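Local structure of probable arylamine n-acetyl transferase (Mycobacterium abscessus, 4GUZ) at residues 116-121 with 129-134. The protein probably transfers the acetyl group of acetyl coenzyme A to arylamine substrates, as in other arylamine N-acetyltransferases. Numbering follows the deposited sequence.
Sequences HGMLVV and LCDVGF
Leu119 and Cys130 form an antiparallel hydrogen-bonded pair, with Cys130 N to Leu119 O at 2.7 Å and Leu119 N to Cys130 O longer at 3.3 Å. Val120 and Leu129 make the adjoining non-hydrogen-bonded pair. Past Cys130 the 129-134 segment leaves the sheet, and a water takes over: it donates to Gly117 O and Asp131 OD1 and accepts from Gly133 N. Beyond it, a chi1 of 176° sets His116 CG opposite the backbone nitrogen and brings NE2 to Asp131 OD1 at 2.6 Å. OD1 lies near the imidazole plane, and NE2 hydrogen-bonds its syn side, tilted 24° out of the carboxylate plane. Phe134 turns its edge to one imidazole face in a T-shaped pair, planes 80° apart; bond and ring together should limit rotation of the imidazole. Met118, its CG beside the backbone nitrogen and SD extended from there, crosses the carboxylate at a slant, CG 3.4 Å from Asp131 OD1, while Leu129 CD1 touches both Met118 SD and Val120 CG2. His116 also touches Cys79 of helix 79-92, consistent with the Cys-His-Asp triad of this family, and NE2 of His189, on strand 185-196, hydrogen-bonds Asp131 OD2. Strand 96-104 flanks 116-121 within the sheet; helices 32-45 and 79-92 pack on the face bearing Leu119 and Cys130.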
ATOM      1  N   HIS A 116       8.390  -2.382   3.657  1.00 17.02           N
ATOM      2  CA  HIS A 116       7.109  -1.721   3.403  1.00 15.37           C
ATOM      3  C   HIS A 116       7.326  -0.225   3.383  1.00 19.10           C
ATOM      4  O   HIS A 116       7.618   0.353   4.416  1.00 19.58           O
ATOM      5  CB  HIS A 116       6.021  -2.109   4.420  1.00 15.88           C
ATOM      6  CG  HIS A 116       4.743  -1.351   4.224  1.00 18.96           C
ATOM      7  ND1 HIS A 116       4.058  -1.398   3.019  1.00 20.39           N
ATOM      8  CD2 HIS A 116       4.090  -0.517   5.069  1.00 20.44           C
ATOM      9  CE1 HIS A 116       3.001  -0.611   3.175  1.00 19.86           C
ATOM     10  NE2 HIS A 116       2.979  -0.058   4.391  1.00 20.18           N
ATOM     11  N   GLY A 117       7.225   0.386   2.205  1.00 14.55           N
ATOM     12  CA  GLY A 117       7.439   1.821   2.104  1.00 13.87           C
ATOM     13  C   GLY A 117       6.203   2.599   2.493  1.00 16.66           C
ATOM     14  O   GLY A 117       5.083   2.182   2.177  1.00 16.60           O
ATOM     15  N   MET A 118       6.406   3.723   3.197  1.00 13.40           N
ATOM     16  CA  MET A 118       5.379   4.664   3.649  1.00 12.57           C
ATOM     17  C   MET A 118       5.940   6.062   3.544  1.00 17.80           C
ATOM     18  O   MET A 118       7.161   6.230   3.392  1.00 17.47           O
ATOM     19  CB  MET A 118       4.973   4.375   5.112  1.00 13.91           C
ATOM     20  CG  MET A 118       4.297   3.022   5.288  1.00 15.49           C
ATOM     21  SD  MET A 118       4.055   2.539   6.993  1.00 18.02           S
ATOM     22  CE  MET A 118       5.723   2.083   7.479  1.00 15.20           C
ATOM     23  N   LEU A 119       5.075   7.057   3.663  1.00 15.01           N
ATOM     24  CA  LEU A 119       5.466   8.456   3.617  1.00 15.81           C
ATOM     25  C   LEU A 119       5.009   9.184   4.874  1.00 20.03           C
ATOM     26  O   LEU A 119       3.957   8.848   5.439  1.00 19.70           O
ATOM     27  CB  LEU A 119       4.896   9.129   2.361  1.00 15.93           C
ATOM     28  CG  LEU A 119       5.382   8.525   1.041  1.00 21.44           C
ATOM     29  CD1 LEU A 119       4.330   8.647  -0.051  1.00 23.46           C
ATOM     30  CD2 LEU A 119       6.746   9.083   0.615  1.00 20.84           C
ATOM     31  N   VAL A 120       5.830  10.154   5.339  1.00 15.87           N
ATOM     32  CA  VAL A 120       5.513  10.963   6.526  1.00 16.18           C
ATOM     33  C   VAL A 120       5.456  12.424   6.068  1.00 21.83           C
ATOM     34  O   VAL A 120       6.369  12.881   5.386  1.00 21.08           O
ATOM     35  CB  VAL A 120       6.496  10.731   7.715  1.00 19.48           C
ATOM     36  CG1 VAL A 120       6.185  11.665   8.893  1.00 19.47           C
ATOM     37  CG2 VAL A 120       6.447   9.279   8.184  1.00 19.52           C
ATOM     38  N   VAL A 121       4.382  13.135   6.430  1.00 19.12           N
ATOM     39  CA  VAL A 121       4.147  14.530   6.074  1.00 18.83           C
ATOM     40  C   VAL A 121       4.303  15.419   7.326  1.00 22.75           C
ATOM     41  O   VAL A 121       3.784  15.086   8.395  1.00 21.51           O
ATOM     42  CB  VAL A 121       2.761  14.710   5.397  1.00 22.47           C
ATOM     43  CG1 VAL A 121       2.430  16.185   5.157  1.00 22.52           C
ATOM     44  CG2 VAL A 121       2.695  13.938   4.086  1.00 22.38           C
ATOM     45  N   LEU A 129       1.534  10.148   9.448  1.00 14.73           N
ATOM     46  CA  LEU A 129       1.904   8.930   8.738  1.00 12.90           C
ATOM     47  C   LEU A 129       0.931   8.685   7.600  1.00 17.45           C
ATOM     48  O   LEU A 129      -0.278   8.594   7.843  1.00 17.11           O
ATOM     49  CB  LEU A 129       1.912   7.732   9.709  1.00 12.28           C
ATOM     50  CG  LEU A 129       2.199   6.359   9.067  1.00 15.92           C
ATOM     51  CD1 LEU A 129       3.583   6.315   8.487  1.00 16.27           C
ATOM     52  CD2 LEU A 129       1.916   5.226  10.058  1.00 18.00           C
ATOM     53  N   CYS A 130       1.444   8.567   6.361  1.00 14.74           N
ATOM     54  CA  CYS A 130       0.592   8.265   5.213  1.00 14.58           C
ATOM     55  C   CYS A 130       0.942   6.865   4.710  1.00 15.92           C
ATOM     56  O   CYS A 130       1.826   6.689   3.856  1.00 16.51           O
ATOM     57  CB  CYS A 130       0.723   9.320   4.118  1.00 16.15           C
ATOM     58  SG  CYS A 130       0.173  10.974   4.620  1.00 19.76           S
ATOM     59  N   ASP A 131       0.248   5.859   5.261  1.00 12.44           N
ATOM     60  CA  ASP A 131       0.447   4.447   4.881  1.00 11.65           C
ATOM     61  C   ASP A 131      -0.544   4.150   3.770  1.00 17.62           C
ATOM     62  O   ASP A 131      -1.632   3.618   4.006  1.00 18.89           O
ATOM     63  CB  ASP A 131       0.254   3.555   6.096  1.00 12.54           C
ATOM     64  CG  ASP A 131       0.701   2.116   5.895  1.00 17.94           C
ATOM     65  OD1 ASP A 131       1.190   1.794   4.788  1.00 20.49           O
ATOM     66  OD2 ASP A 131       0.558   1.322   6.838  1.00 18.20           O
ATOM     67  N   VAL A 132      -0.201   4.566   2.557  1.00 14.25           N
ATOM     68  CA  VAL A 132      -1.129   4.530   1.414  1.00 14.64           C
ATOM     69  C   VAL A 132      -1.078   3.244   0.566  1.00 18.70           C
ATOM     70  O   VAL A 132      -1.998   3.020  -0.223  1.00 17.86           O
ATOM     71  CB  VAL A 132      -0.949   5.765   0.485  1.00 18.24           C
ATOM     72  CG1 VAL A 132      -1.176   7.081   1.246  1.00 17.54           C
ATOM     73  CG2 VAL A 132       0.407   5.752  -0.235  1.00 18.70           C
ATOM     74  N   GLY A 133      -0.012   2.466   0.689  1.00 17.17           N
ATOM     75  CA  GLY A 133       0.185   1.289  -0.154  1.00 16.22           C
ATOM     76  C   GLY A 133       0.248  -0.055   0.523  1.00 18.53           C
ATOM     77  O   GLY A 133       0.897  -0.950   0.000  1.00 17.16           O
ATOM     78  N   PHE A 134      -0.498  -0.254   1.623  1.00 16.25           N
ATOM     79  CA  PHE A 134      -0.497  -1.529   2.334  1.00 16.16           C
ATOM     80  C   PHE A 134      -1.569  -2.504   1.784  1.00 20.19           C
ATOM     81  O   PHE A 134      -1.465  -3.703   2.025  1.00 22.80           O
ATOM     82  CB  PHE A 134      -0.686  -1.284   3.848  1.00 17.98           C
ATOM     83  CG  PHE A 134      -0.571  -2.514   4.731  1.00 18.27           C
ATOM     84  CD1 PHE A 134       0.673  -3.011   5.100  1.00 19.00           C
ATOM     85  CD2 PHE A 134      -1.711  -3.166   5.198  1.00 18.79           C
ATOM     86  CE1 PHE A 134       0.777  -4.146   5.916  1.00 19.23           C
ATOM     87  CE2 PHE A 134      -1.605  -4.307   6.009  1.00 20.20           C
ATOM     88  CZ  PHE A 134      -0.364  -4.788   6.362  1.00 18.41           C
TER
HETATM   89  O   HOH W   1       2.293   2.710   2.445  1.00 17.70           O